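Local coordinates for protein enterotoxin type A (Staphylococcus aureus, PDB 1DYQ) that acts as a superantigen toxin that crosslinks host MHC class II molecules and T-cell receptors, activating T cells and causing staphylococcal food poisoning, at residues D87-Y92 with T146-V151; Y32-A37 with L156-R161; P127-L130 with K135-T138; D12-S17 with G201-Y206. The protein carries 3 engineered substitutions. One frame throughout, in Å; residues are numbered along the deposited sequence. Where two conformers were deposited one is given.

Contact 1 (D87-Y92 with T146-V151)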
loop_
_atom_site.group_PDB
_atom_site.type_symbol
_atom_site.label_atom_id
_atom_site.label_comp_id
_atom_site.label_asym_id
_atom_site.label_seq_id
_atom_site.Cartn_x
_atom_site.Cartn_y
_atom_site.Cartn_z
ATOM N N ASP A 87 1.482 -10.439 -11.390
ATOM C CA ASP A 87 2.087 -9.139 -11.417
ATOM C C ASP A 87 2.264 -8.671 -9.948
ATOM O O ASP A 87 1.475 -9.085 -9.102
ATOM C CB ASP A 87 1.244 -8.110 -12.160
ATOM C CG ASP A 87 0.915 -8.533 -13.583
ATOM O OD1 ASP A 87 1.775 -9.183 -14.236
ATOM O OD2 ASP A 87 -0.204 -8.211 -14.038
ATOM N N LEU A 88 3.299 -7.904 -9.740
ATOM C CA LEU A 88 3.631 -7.411 -8.405
ATOM C C LEU A 88 3.568 -5.875 -8.374
ATOM O O LEU A 88 3.986 -5.200 -9.281
ATOM C CB LEU A 88 5.074 -7.815 -8.028
ATOM C CG LEU A 88 5.340 -9.344 -8.145
ATOM C CD1 LEU A 88 6.849 -9.545 -7.818
ATOM C CD2 LEU A 88 4.493 -10.110 -7.193
ATOM N N TYR A 89 3.044 -5.377 -7.244
ATOM C CA TYR A 89 3.083 -3.930 -7.000
ATOM C C TYR A 89 2.999 -3.711 -5.481
ATOM O O TYR A 89 1.962 -3.891 -4.871
ATOM C CB TYR A 89 1.921 -3.177 -7.677
ATOM C CG TYR A 89 2.099 -1.663 -7.669
ATOM C CD1 TYR A 89 2.143 -0.938 -6.478
ATOM C CD2 TYR A 89 2.182 -0.966 -8.859
ATOM C CE1 TYR A 89 2.338 0.438 -6.475
ATOM C CE2 TYR A 89 2.366 0.409 -8.874
ATOM C CZ TYR A 89 2.408 1.099 -7.692
ATOM O OH TYR A 89 2.616 2.466 -7.698
ATOM N N GLY A 90 4.176 -3.516 -4.864
ATOM C CA GLY A 90 4.171 -3.373 -3.399
ATOM C C GLY A 90 5.502 -2.813 -2.915
ATOM O O GLY A 90 6.490 -2.839 -3.651
ATOM N N ALA A 91 5.516 -2.344 -1.681
ATOM C CA ALA A 91 6.741 -1.748 -1.132
ATOM C C ALA A 91 7.483 -2.864 -0.366
ATOM O O ALA A 91 6.914 -3.476 0.520
ATOM C CB ALA A 91 6.325 -0.674 -0.096
ATOM N N TYR A 92 8.783 -2.955 -0.645
ATOM C CA TYR A 92 9.565 -4.017 0.031
ATOM C C TYR A 92 10.651 -3.420 0.900
ATOM O O TYR A 92 11.104 -2.305 0.707
ATOM C CB TYR A 92 10.197 -4.938 -1.032
ATOM C CG TYR A 92 11.197 -4.286 -1.953
ATOM C CD1 TYR A 92 12.502 -4.020 -1.555
ATOM C CD2 TYR A 92 10.821 -3.852 -3.229
ATOM C CE1 TYR A 92 13.392 -3.371 -2.364
ATOM C CE2 TYR A 92 11.724 -3.214 -4.066
ATOM C CZ TYR A 92 13.015 -2.977 -3.635
ATOM O OH TYR A 92 13.898 -2.333 -4.458
ATOM N N THR A 146 -4.144 2.715 -12.722
ATOM C CA THR A 146 -3.795 1.273 -12.747
ATOM C C THR A 146 -4.096 0.694 -14.104
ATOM O O THR A 146 -4.971 1.178 -14.829
ATOM C CB THR A 146 -4.460 0.506 -11.623
ATOM O OG1 THR A 146 -3.961 -0.876 -11.672
ATOM C CG2 THR A 146 -5.965 0.470 -11.718
ATOM N N ASN A 147 -3.338 -0.322 -14.510
ATOM C CA ASN A 147 -3.657 -1.071 -15.718
ATOM C C ASN A 147 -4.344 -2.387 -15.379
ATOM O O ASN A 147 -4.641 -3.201 -16.263
ATOM C CB ASN A 147 -2.349 -1.388 -16.489
ATOM C CG ASN A 147 -1.596 -0.160 -16.916
ATOM O OD1 ASN A 147 -2.081 0.621 -17.730
ATOM N ND2 ASN A 147 -0.393 0.026 -16.376
ATOM N N LYS A 148 -4.729 -2.573 -14.106
ATOM C CA LYS A 148 -5.296 -3.820 -13.666
ATOM C C LYS A 148 -6.809 -3.774 -13.469
ATOM O O LYS A 148 -7.309 -2.846 -12.815
ATOM C CB LYS A 148 -4.645 -4.279 -12.344
ATOM C CG LYS A 148 -3.136 -4.470 -12.464
ATOM C CD LYS A 148 -2.571 -4.848 -11.075
ATOM C CE LYS A 148 -1.055 -5.029 -11.198
ATOM N NZ LYS A 148 -0.329 -3.755 -11.333
ATOM N N LYS A 149 -7.506 -4.800 -13.890
ATOM C CA LYS A 149 -8.951 -4.923 -13.618
ATOM C C LYS A 149 -9.179 -5.231 -12.159
ATOM O O LYS A 149 -10.026 -4.676 -11.473
ATOM C CB LYS A 149 -9.510 -6.085 -14.478
ATOM C CG LYS A 149 -9.391 -5.773 -15.969
ATOM C CD LYS A 149 -9.810 -6.977 -16.813
ATOM C CE LYS A 149 -9.384 -6.751 -18.269
ATOM N NZ LYS A 149 -9.686 -7.975 -19.087
ATOM N N ASN A 150 -8.406 -6.220 -11.666
ATOM C CA ASN A 150 -8.396 -6.562 -10.241
ATOM C C ASN A 150 -7.083 -6.054 -9.651
ATOM O O ASN A 150 -6.001 -6.395 -10.174
ATOM C CB ASN A 150 -8.440 -8.106 -10.146
ATOM C CG ASN A 150 -8.059 -8.582 -8.765
ATOM O OD1 ASN A 150 -6.954 -9.085 -8.556
ATOM N ND2 ASN A 150 -8.943 -8.357 -7.811
ATOM N N VAL A 151 -7.143 -5.060 -8.776
ATOM C CA VAL A 151 -5.962 -4.360 -8.301
ATOM C C VAL A 151 -5.844 -4.479 -6.793
ATOM O O VAL A 151 -6.837 -4.519 -6.075
ATOM C CB VAL A 151 -5.997 -2.881 -8.715
ATOM C CG1 VAL A 151 -7.194 -2.157 -8.068
ATOM C CG2 VAL A 151 -4.710 -2.163 -8.399
HETATM O O HOH W 1 2.489 -4.248 -11.399
#

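Contact 2 (Y32-A37 with L156-R161)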
loop_
_atom_site.group_PDB
_atom_site.type_symbol
_atom_site.label_atom_id
_atom_site.label_comp_id
_atom_site.label_asym_id
_atom_site.label_seq_id
_atom_site.Cartn_x
_atom_site.Cartn_y
_atom_site.Cartn_z
ATOM N N TYR A 32 6.689 7.643 1.072
ATOM C CA TYR A 32 7.301 8.664 0.250
ATOM C C TYR A 32 8.775 8.417 -0.086
ATOM O O TYR A 32 9.227 8.914 -1.099
ATOM C CB TYR A 32 7.144 10.014 0.980
ATOM C CG TYR A 32 7.460 11.245 0.177
ATOM C CD1 TYR A 32 6.682 11.613 -0.909
ATOM C CD2 TYR A 32 8.515 12.070 0.567
ATOM C CE1 TYR A 32 6.975 12.773 -1.626
ATOM C CE2 TYR A 32 8.808 13.224 -0.150
ATOM C CZ TYR A 32 8.046 13.545 -1.240
ATOM O OH TYR A 32 8.349 14.698 -1.946
ATOM N N TYR A 33 9.446 7.585 0.716
ATOM C CA TYR A 33 10.868 7.282 0.405
ATOM C C TYR A 33 11.030 5.754 0.277
ATOM O O TYR A 33 12.117 5.218 0.529
ATOM C CB TYR A 33 11.769 7.784 1.511
ATOM C CG TYR A 33 11.791 9.282 1.736
ATOM C CD1 TYR A 33 12.094 10.158 0.722
ATOM C CD2 TYR A 33 11.517 9.779 3.009
ATOM C CE1 TYR A 33 12.120 11.535 0.951
ATOM C CE2 TYR A 33 11.578 11.151 3.256
ATOM C CZ TYR A 33 11.856 11.993 2.221
ATOM O OH TYR A 33 11.934 13.363 2.474
ATOM N N ASN A 34 10.016 5.096 -0.206
ATOM C CA ASN A 34 9.994 3.635 -0.282
ATOM C C ASN A 34 10.690 3.093 -1.535
ATOM O O ASN A 34 11.182 3.789 -2.391
ATOM C CB ASN A 34 8.569 3.119 -0.196
ATOM C CG ASN A 34 7.653 3.557 -1.309
ATOM O OD1 ASN A 34 8.067 3.812 -2.435
ATOM N ND2 ASN A 34 6.332 3.603 -1.048
ATOM N N GLU A 35 10.794 1.746 -1.533
ATOM C CA GLU A 35 11.335 1.013 -2.681
ATOM C C GLU A 35 10.262 -0.005 -3.093
ATOM O O GLU A 35 9.750 -0.728 -2.205
ATOM C CB GLU A 35 12.601 0.218 -2.279
ATOM C CG GLU A 35 13.742 1.112 -1.784
ATOM C CD GLU A 35 15.048 0.315 -1.640
ATOM O OE1 GLU A 35 15.114 -0.588 -0.810
ATOM O OE2 GLU A 35 16.000 0.657 -2.379
ATOM N N LYS A 36 9.828 0.029 -4.345
ATOM C CA LYS A 36 8.722 -0.812 -4.764
ATOM C C LYS A 36 9.066 -1.850 -5.821
ATOM O O LYS A 36 9.905 -1.599 -6.715
ATOM C CB LYS A 36 7.597 0.099 -5.363
ATOM C CG LYS A 36 6.927 0.931 -4.266
ATOM C CD LYS A 36 5.821 1.809 -4.896
ATOM C CE LYS A 36 6.387 2.880 -5.791
ATOM N NZ LYS A 36 7.386 3.754 -5.124
ATOM N N ALA A 37 8.476 -3.005 -5.662
ATOM C CA ALA A 37 8.541 -4.058 -6.697
ATOM C C ALA A 37 7.326 -3.812 -7.612
ATOM O O ALA A 37 6.197 -3.823 -7.131
ATOM C CB ALA A 37 8.437 -5.430 -6.061
ATOM N N LEU A 156 -3.141 1.045 -4.937
ATOM C CA LEU A 156 -3.883 2.319 -4.940
ATOM C C LEU A 156 -3.511 3.184 -3.743
ATOM O O LEU A 156 -3.297 4.406 -3.936
ATOM C CB LEU A 156 -5.390 2.045 -4.879
ATOM C CG LEU A 156 -5.948 1.177 -6.023
ATOM C CD1 LEU A 156 -7.437 0.977 -5.804
ATOM C CD2 LEU A 156 -5.645 1.785 -7.375
ATOM N N ASP A 157 -3.345 2.598 -2.580
ATOM C CA ASP A 157 -3.030 3.358 -1.361
ATOM C C ASP A 157 -1.637 3.926 -1.399
ATOM O O ASP A 157 -1.405 5.075 -1.013
ATOM C CB ASP A 157 -3.253 2.419 -0.164
ATOM C CG ASP A 157 -3.388 3.121 1.166
ATOM O OD1 ASP A 157 -3.719 4.341 1.170
ATOM O OD2 ASP A 157 -3.173 2.480 2.216
ATOM N N LEU A 158 -0.646 3.195 -1.938
ATOM C CA LEU A 158 0.698 3.755 -2.088
ATOM C C LEU A 158 0.661 5.003 -2.965
ATOM O O LEU A 158 1.308 6.012 -2.675
ATOM C CB LEU A 158 1.636 2.692 -2.690
ATOM C CG LEU A 158 2.015 1.560 -1.723
ATOM C CD1 LEU A 158 2.755 0.455 -2.526
ATOM C CD2 LEU A 158 2.906 2.093 -0.607
ATOM N N GLN A 159 -0.084 4.933 -4.078
ATOM C CA GLN A 159 -0.123 6.074 -4.982
ATOM C C GLN A 159 -0.853 7.248 -4.309
ATOM O O GLN A 159 -0.320 8.369 -4.406
ATOM C CB GLN A 159 -0.789 5.758 -6.303
ATOM C CG GLN A 159 -0.032 4.762 -7.188
ATOM C CD GLN A 159 -0.901 4.461 -8.430
ATOM O OE1 GLN A 159 -0.983 5.313 -9.306
ATOM N NE2 GLN A 159 -1.452 3.277 -8.454
ATOM N N ALA A 160 -1.935 6.955 -3.632
ATOM C CA ALA A 160 -2.702 8.068 -3.003
ATOM C C ALA A 160 -1.923 8.743 -1.909
ATOM O O ALA A 160 -1.790 9.978 -1.893
ATOM C CB ALA A 160 -4.037 7.553 -2.482
ATOM N N ARG A 161 -1.280 7.947 -1.019
ATOM C CA ARG A 161 -0.538 8.577 0.068
ATOM C C ARG A 161 0.716 9.254 -0.374
ATOM O O ARG A 161 1.126 10.249 0.252
ATOM C CB ARG A 161 -0.267 7.549 1.190
ATOM C CG ARG A 161 -1.538 6.923 1.729
ATOM C CD ARG A 161 -1.318 6.431 3.162
ATOM N NE ARG A 161 -2.207 5.365 3.493
ATOM C CZ ARG A 161 -2.369 4.786 4.682
ATOM N NH1 ARG A 161 -1.737 5.255 5.749
ATOM N NH2 ARG A 161 -3.160 3.726 4.801
#

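Contact 3 (P127-L130 with K135-T138)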
loop_
_atom_site.group_PDB
_atom_site.type_symbol
_atom_site.label_atom_id
_atom_site.label_comp_id
_atom_site.label_asym_id
_atom_site.label_seq_id
_atom_site.Cartn_x
_atom_site.Cartn_y
_atom_site.Cartn_z
ATOM N N PRO A 127 -10.605 8.264 -10.190
ATOM C CA PRO A 127 -11.018 9.584 -9.694
ATOM C C PRO A 127 -10.916 9.637 -8.175
ATOM O O PRO A 127 -11.209 8.654 -7.480
ATOM C CB PRO A 127 -12.449 9.708 -10.169
ATOM C CG PRO A 127 -12.610 8.727 -11.267
ATOM C CD PRO A 127 -11.671 7.561 -10.899
ATOM N N ILE A 128 -10.470 10.773 -7.664
ATOM C CA ILE A 128 -10.394 11.035 -6.248
ATOM C C ILE A 128 -11.278 12.213 -5.818
ATOM O O ILE A 128 -11.116 13.317 -6.373
ATOM C CB ILE A 128 -8.943 11.346 -5.794
ATOM C CG1 ILE A 128 -8.062 10.121 -6.039
ATOM C CG2 ILE A 128 -8.952 11.711 -4.308
ATOM C CD1 ILE A 128 -6.593 10.404 -6.156
ATOM N N ASN A 129 -12.127 11.985 -4.853
ATOM C CA ASN A 129 -12.847 13.108 -4.197
ATOM C C ASN A 129 -12.055 13.424 -2.909
ATOM O O ASN A 129 -11.948 12.547 -2.055
ATOM C CB ASN A 129 -14.248 12.697 -3.817
ATOM C CG ASN A 129 -15.095 12.238 -5.004
ATOM O OD1 ASN A 129 -15.681 11.161 -4.970
ATOM N ND2 ASN A 129 -15.107 13.040 -6.048
ATOM N N LEU A 130 -11.515 14.622 -2.819
ATOM C CA LEU A 130 -10.757 14.992 -1.630
ATOM C C LEU A 130 -11.400 16.218 -0.953
ATOM O O LEU A 130 -11.620 17.228 -1.622
ATOM C CB LEU A 130 -9.302 15.282 -1.960
ATOM C CG LEU A 130 -8.365 15.505 -0.767
ATOM C CD1 LEU A 130 -6.964 15.014 -1.117
ATOM C CD2 LEU A 130 -8.255 17.007 -0.433
ATOM N N LYS A 135 -13.943 21.220 2.644
ATOM C CA LYS A 135 -13.980 21.887 1.333
ATOM C C LYS A 135 -13.334 21.004 0.280
ATOM O O LYS A 135 -12.185 20.579 0.472
ATOM C CB LYS A 135 -13.299 23.244 1.409
ATOM C CG LYS A 135 -12.798 23.825 0.116
ATOM C CD LYS A 135 -13.883 23.960 -0.936
ATOM C CE LYS A 135 -13.325 24.594 -2.213
ATOM N NZ LYS A 135 -13.236 26.077 -2.062
ATOM N N GLN A 136 -14.027 20.750 -0.826
ATOM C CA GLN A 136 -13.419 19.928 -1.880
ATOM C C GLN A 136 -12.198 20.603 -2.475
ATOM O O GLN A 136 -12.164 21.828 -2.702
ATOM C CB GLN A 136 -14.440 19.572 -2.946
ATOM C CG GLN A 136 -13.961 18.516 -3.940
ATOM C CD GLN A 136 -15.094 17.732 -4.559
ATOM O OE1 GLN A 136 -16.257 18.144 -4.518
ATOM N NE2 GLN A 136 -14.783 16.570 -5.132
ATOM N N ASN A 137 -11.139 19.826 -2.702
ATOM C CA ASN A 137 -9.951 20.304 -3.396
ATOM C C ASN A 137 -9.802 19.487 -4.698
ATOM O O ASN A 137 -10.012 18.268 -4.657
ATOM C CB ASN A 137 -8.682 20.151 -2.595
ATOM C CG ASN A 137 -8.469 21.078 -1.441
ATOM O OD1 ASN A 137 -7.498 20.907 -0.673
ATOM N ND2 ASN A 137 -9.315 22.082 -1.270
ATOM N N THR A 138 -9.369 20.124 -5.758
ATOM C CA THR A 138 -9.138 19.447 -7.023
ATOM C C THR A 138 -7.928 18.502 -6.916
ATOM O O THR A 138 -6.967 18.831 -6.236
ATOM C CB THR A 138 -8.833 20.458 -8.154
ATOM O OG1 THR A 138 -9.829 21.488 -8.151
ATOM C CG2 THR A 138 -8.849 19.754 -9.504
HETATM O O HOH W 2 -11.726 16.242 -5.233
#

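Contact 4 (D12-S17 with G201-Y206)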
loop_
_atom_site.group_PDB
_atom_site.type_symbol
_atom_site.label_atom_id
_atom_site.label_comp_id
_atom_site.label_asym_id
_atom_site.label_seq_id
_atom_site.Cartn_x
_atom_site.Cartn_y
_atom_site.Cartn_z
ATOM N N ASP A 12 -14.044 9.249 15.207
ATOM C CA ASP A 12 -13.239 8.166 15.710
ATOM C C ASP A 12 -11.835 8.128 15.083
ATOM O O ASP A 12 -11.059 7.245 15.441
ATOM C CB ASP A 12 -13.922 6.819 15.500
ATOM C CG ASP A 12 -15.086 6.571 16.439
ATOM O OD1 ASP A 12 -15.090 7.128 17.553
ATOM O OD2 ASP A 12 -15.989 5.780 16.069
ATOM N N LEU A 13 -11.537 9.072 14.218
ATOM C CA LEU A 13 -10.222 9.130 13.571
ATOM C C LEU A 13 -9.147 9.467 14.608
ATOM O O LEU A 13 -9.337 10.341 15.460
ATOM C CB LEU A 13 -10.186 10.124 12.438
ATOM C CG LEU A 13 -10.928 9.796 11.135
ATOM C CD1 LEU A 13 -10.907 10.995 10.200
ATOM C CD2 LEU A 13 -10.261 8.597 10.436
ATOM N N ARG A 14 -8.033 8.753 14.527
ATOM C CA ARG A 14 -6.921 8.978 15.460
ATOM C C ARG A 14 -6.213 10.274 15.123
ATOM O O ARG A 14 -6.051 10.661 13.977
ATOM C CB ARG A 14 -5.959 7.789 15.397
ATOM C CG ARG A 14 -4.778 7.881 16.383
ATOM C CD ARG A 14 -4.288 6.446 16.642
ATOM N NE ARG A 14 -3.105 6.368 17.446
ATOM C CZ ARG A 14 -1.878 6.078 17.005
ATOM N NH1 ARG A 14 -1.663 5.882 15.722
ATOM N NH2 ARG A 14 -0.876 5.997 17.881
ATOM N N LYS A 15 -5.866 11.041 16.176
ATOM C CA LYS A 15 -5.166 12.302 15.974
ATOM C C LYS A 15 -3.679 12.056 15.722
ATOM O O LYS A 15 -3.050 11.216 16.383
ATOM C CB LYS A 15 -5.324 13.192 17.216
ATOM C CG LYS A 15 -6.707 13.195 17.818
ATOM C CD LYS A 15 -7.618 14.249 17.250
ATOM C CE LYS A 15 -8.811 14.505 18.181
ATOM N NZ LYS A 15 -8.367 14.941 19.530
ATOM N N LYS A 16 -3.095 12.843 14.852
ATOM C CA LYS A 16 -1.675 12.807 14.554
ATOM C C LYS A 16 -0.817 12.983 15.793
ATOM O O LYS A 16 0.264 12.405 15.930
ATOM C CB LYS A 16 -1.352 13.900 13.527
ATOM C CG LYS A 16 0.158 14.092 13.325
ATOM C CD LYS A 16 0.340 15.313 12.418
ATOM C CE LYS A 16 1.769 15.612 12.125
ATOM N NZ LYS A 16 1.969 16.836 11.314
ATOM N N SER A 17 -1.325 13.733 16.789
ATOM C CA SER A 17 -0.628 13.979 18.020
ATOM C C SER A 17 -0.453 12.742 18.881
ATOM O O SER A 17 0.342 12.766 19.839
ATOM C CB SER A 17 -1.418 15.050 18.834
ATOM O OG SER A 17 -2.670 14.560 19.209
ATOM N N GLY A 201 -3.855 5.832 11.834
ATOM C CA GLY A 201 -4.342 4.777 12.653
ATOM C C GLY A 201 -3.312 3.776 13.114
ATOM O O GLY A 201 -3.583 3.008 14.044
ATOM N N ALA A 202 -2.150 3.745 12.461
ATOM C CA ALA A 202 -1.187 2.681 12.790
ATOM C C ALA A 202 -0.210 3.035 13.874
ATOM O O ALA A 202 0.015 4.201 14.208
ATOM C CB ALA A 202 -0.458 2.263 11.505
ATOM N N GLN A 203 0.326 1.985 14.510
ATOM C CA GLN A 203 1.458 2.175 15.448
ATOM C C GLN A 203 2.717 2.377 14.611
ATOM O O GLN A 203 3.467 1.441 14.336
ATOM C CB GLN A 203 1.584 0.957 16.342
ATOM C CG GLN A 203 0.374 0.707 17.229
ATOM C CD GLN A 203 0.160 1.797 18.258
ATOM O OE1 GLN A 203 -0.907 2.422 18.285
ATOM N NE2 GLN A 203 1.129 1.998 19.134
ATOM N N GLY A 204 2.926 3.619 14.176
ATOM C CA GLY A 204 3.964 3.937 13.219
ATOM C C GLY A 204 5.369 3.698 13.743
ATOM O O GLY A 204 6.308 3.602 12.935
ATOM N N GLN A 205 5.549 3.638 15.040
ATOM C CA GLN A 205 6.852 3.439 15.664
ATOM C C GLN A 205 7.405 2.042 15.387
ATOM O O GLN A 205 8.600 1.832 15.587
ATOM C CB GLN A 205 6.794 3.707 17.157
ATOM C CG GLN A 205 6.064 2.691 18.006
ATOM C CD GLN A 205 4.593 2.958 18.176
ATOM O OE1 GLN A 205 3.910 3.442 17.283
ATOM N NE2 GLN A 205 4.067 2.651 19.373
ATOM N N TYR A 206 6.585 1.149 14.891
ATOM C CA TYR A 206 7.043 -0.192 14.480
ATOM C C TYR A 206 7.060 -0.253 12.963
ATOM O O TYR A 206 6.065 -0.639 12.345
ATOM C CB TYR A 206 6.082 -1.242 15.049
ATOM C CG TYR A 206 5.979 -1.201 16.554
ATOM C CD1 TYR A 206 7.129 -1.399 17.333
ATOM C CD2 TYR A 206 4.784 -0.925 17.187
ATOM C CE1 TYR A 206 7.042 -1.365 18.718
ATOM C CE2 TYR A 206 4.699 -0.895 18.570
ATOM C CZ TYR A 206 5.833 -1.118 19.312
ATOM O OH TYR A 206 5.755 -1.080 20.694
HETATM O O HOH W 3 2.228 5.522 17.446
#

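Contact 1 (D87-Y92 with T146-V151)
Lys148 reaches from its loop corner toward strand 86-91 and meets Asp87 and Tyr89 there. Near the start of the side chain, CB stands 3.5 Å from OG1 of Thr146, the hydroxyl that accepts the Lys148 backbone N-H (N to OG1 3.1 Å) in an ST turn. CG and CD extend straight toward the strand, since chi2 and chi3 are both close to 180°, and the side chain touches Thr113 of strand 105-114. CE then makes the closest direct approach, lying 4.0 Å from Asp87 CB. A bend at chi4 (74°) turns NZ off this line toward Tyr89, whose CB is 4.3 Å away. NZ gives a hydrogen bond to a water at 2.9 Å, and the same water donates to Leu88 O at 2.8 Å, so the ammonium holds the strand backbone through a bridge. Its direct charge partner is Glu155, by a salt bridge. The Asp87 carboxylate looks elsewhere: OD2 is 5.2 Å from Lys148 NZ, while OD1 bonds His115 and the backbone of Asn41. A buried lysine thus joins the OB-fold barrel to the beta-grasp domain, the two-domain build typical of staphylococcal and streptococcal superantigens.

Contact 2 (Y32-A37 with L156-R161)
Leu158 puts one methyl against each of two polar side chains: Asn34, just ahead of strand 36-39, and Lys36, its first residue. CD2 takes the amide, with Asn34 ND2 at 3.8 Å. CD1 takes the aliphatic part of the lysine, with Lys36 CD at 4.1 Å. The lysine and leucine chains run past each other in opposite directions, so the methylene, not the ammonium, does the touching.

Both partners are set by bonds of their own. Lys36 bends at chi3 and chi4 (-68° and -55°), which folds NZ back to Asn34 OD1 at 2.8 Å; the donor lies 18° from the carbonyl plane. At its other end the same amide gives ND2 to Ile30 O at the end of helix 23-32, so both sides of the Asn34 amide are held and its rotation is fixed.

Further out, Leu158 also touches Tyr89 of strand 86-91 and Tyr31 of helix 23-32. One turn along helix 153-168, Arg161 grips Asp157 side-on in a salt bridge. NE meets OD1 at 3.0 Å; OD1 lies in the guanidinium plane, although NE stands clearly out of the carboxylate plane on its syn side. NH2 meets the syn lone pair of OD2 at 2.9 Å. Tyr214 OH gives that OD2 a second partner, and Arg161 itself rests on Tyr31.

Lys36 NZ with Asn34 OD1, and Arg161 with Asp157, thus pair within their own segments. Leu158 offers only methyls, which makes its contacts with Asn34 and Lys36 van der Waals ones, while Tyr32 bonds Arg162 and Glu166 of the helix nearby.

Contact 3 (P127-L130 with K135-T138)
In the beta-grasp domain the hairpin of strands 119-132 and 135-137 sets Leu130 beside Asn137. The direct backbone link between the two segments is Asn137 N to Leu130 O, 2.9 Å long and nearly straight at 166°; the same oxygen takes a CA-H contact from Gln136, with CA 3.3 Å away. The reciprocal bond is missing, because Leu130 N and Asn137 O are 4.4 Å apart. One water fills this place, accepting from Leu130 N at 2.9 Å and donating to Asn137 O at 2.7 Å. It also donates to Ile128 O and accepts from Gln136 NE2, so four bonds hold it where the strands spread, their directions 139° apart. Gln136, extended with CG anti to its N (chi1 -169°), brings CG to 3.5 Å from Leu130 O before its amide reaches the water. Leu130 CD2 packs on Asn137 CB at 3.8 Å, while Asn137 OD1 bonds Tyr168 OH. Strand 226-232 runs parallel to strand 119-132, and the Asn129 side chain lies about 4 Å, nearest atoms, from the zinc held by His188, His226 and Asp228. Leu130 packs on Ile229 and on Leu164 and Tyr168 of helix 153-168.

Contact 4 (D12-S17 with G201-Y206)
Arg14 runs its side chain past Gly201 to Ala202 and sets its guanidinium against Gln203. Its CG stands anti to the backbone N (chi1 -177°) and the chain stays extended as far as NE, a reach that brings NH1 to Ala202 O at 2.8 Å. This hydrogen bond is short but bent, 133° at the hydrogen: the nitrogen sits well above the carbonyl plane of Ala202, and the oxygen is tilted out of the guanidinium plane. NH1 has a second acceptor, Phe200 O, so one nitrogen holds the carbonyls of Phe200 and Ala202, on either side of Gly201 in the sequence. NH2 gives a hydrogen bond to a water at 3.2 Å, placed at the guanidinium edge and in its plane, and that water donates to Gln205 OE1 at 2.7 Å. The terminal amide of Gln203 lies over one guanidinium face, the two planes 36° apart and the side chains crossing at about a right angle.

Here the N-terminal tail ahead of helix 23-32 drapes over the beta-grasp domain, meeting the loop that follows strand 195-198. Arg14 is fixed at its root as well, for its backbone N donates to Asp198 OD2, at the end of that strand. The 201-206 loop has its own order. Gln203 is the centre of an inverse gamma turn and begins a type I turn closed by Tyr206 N to Gln203 O at 3.2 Å. Gly204 O accepts from Asn26 ND2 of helix 23-32.

Starting from the N terminus, the tail at 12-17 opens the widest loop, which contact 4 closes at 201-206. Within it, contact 2 joins 32-37 to 156-161, contact 1 joins 87-92 to 146-151, and contact 3 shuts a short hairpin between 127-130 and 135-138. Each lies wholly inside the one before; none cross. Contacts 1 and 2 touch, through bonds between neighbouring strands 86-91 and 36-39 (probably Gly90 O to Ala37 N), and strand 150-152 runs on into helix 153-168; together they fasten the OB-fold to the beta-grasp domain. Contact 3 belongs to the beta-grasp domain alone, and contact 4 binds the tail to it, about 26 Å from contact 1, centre to centre.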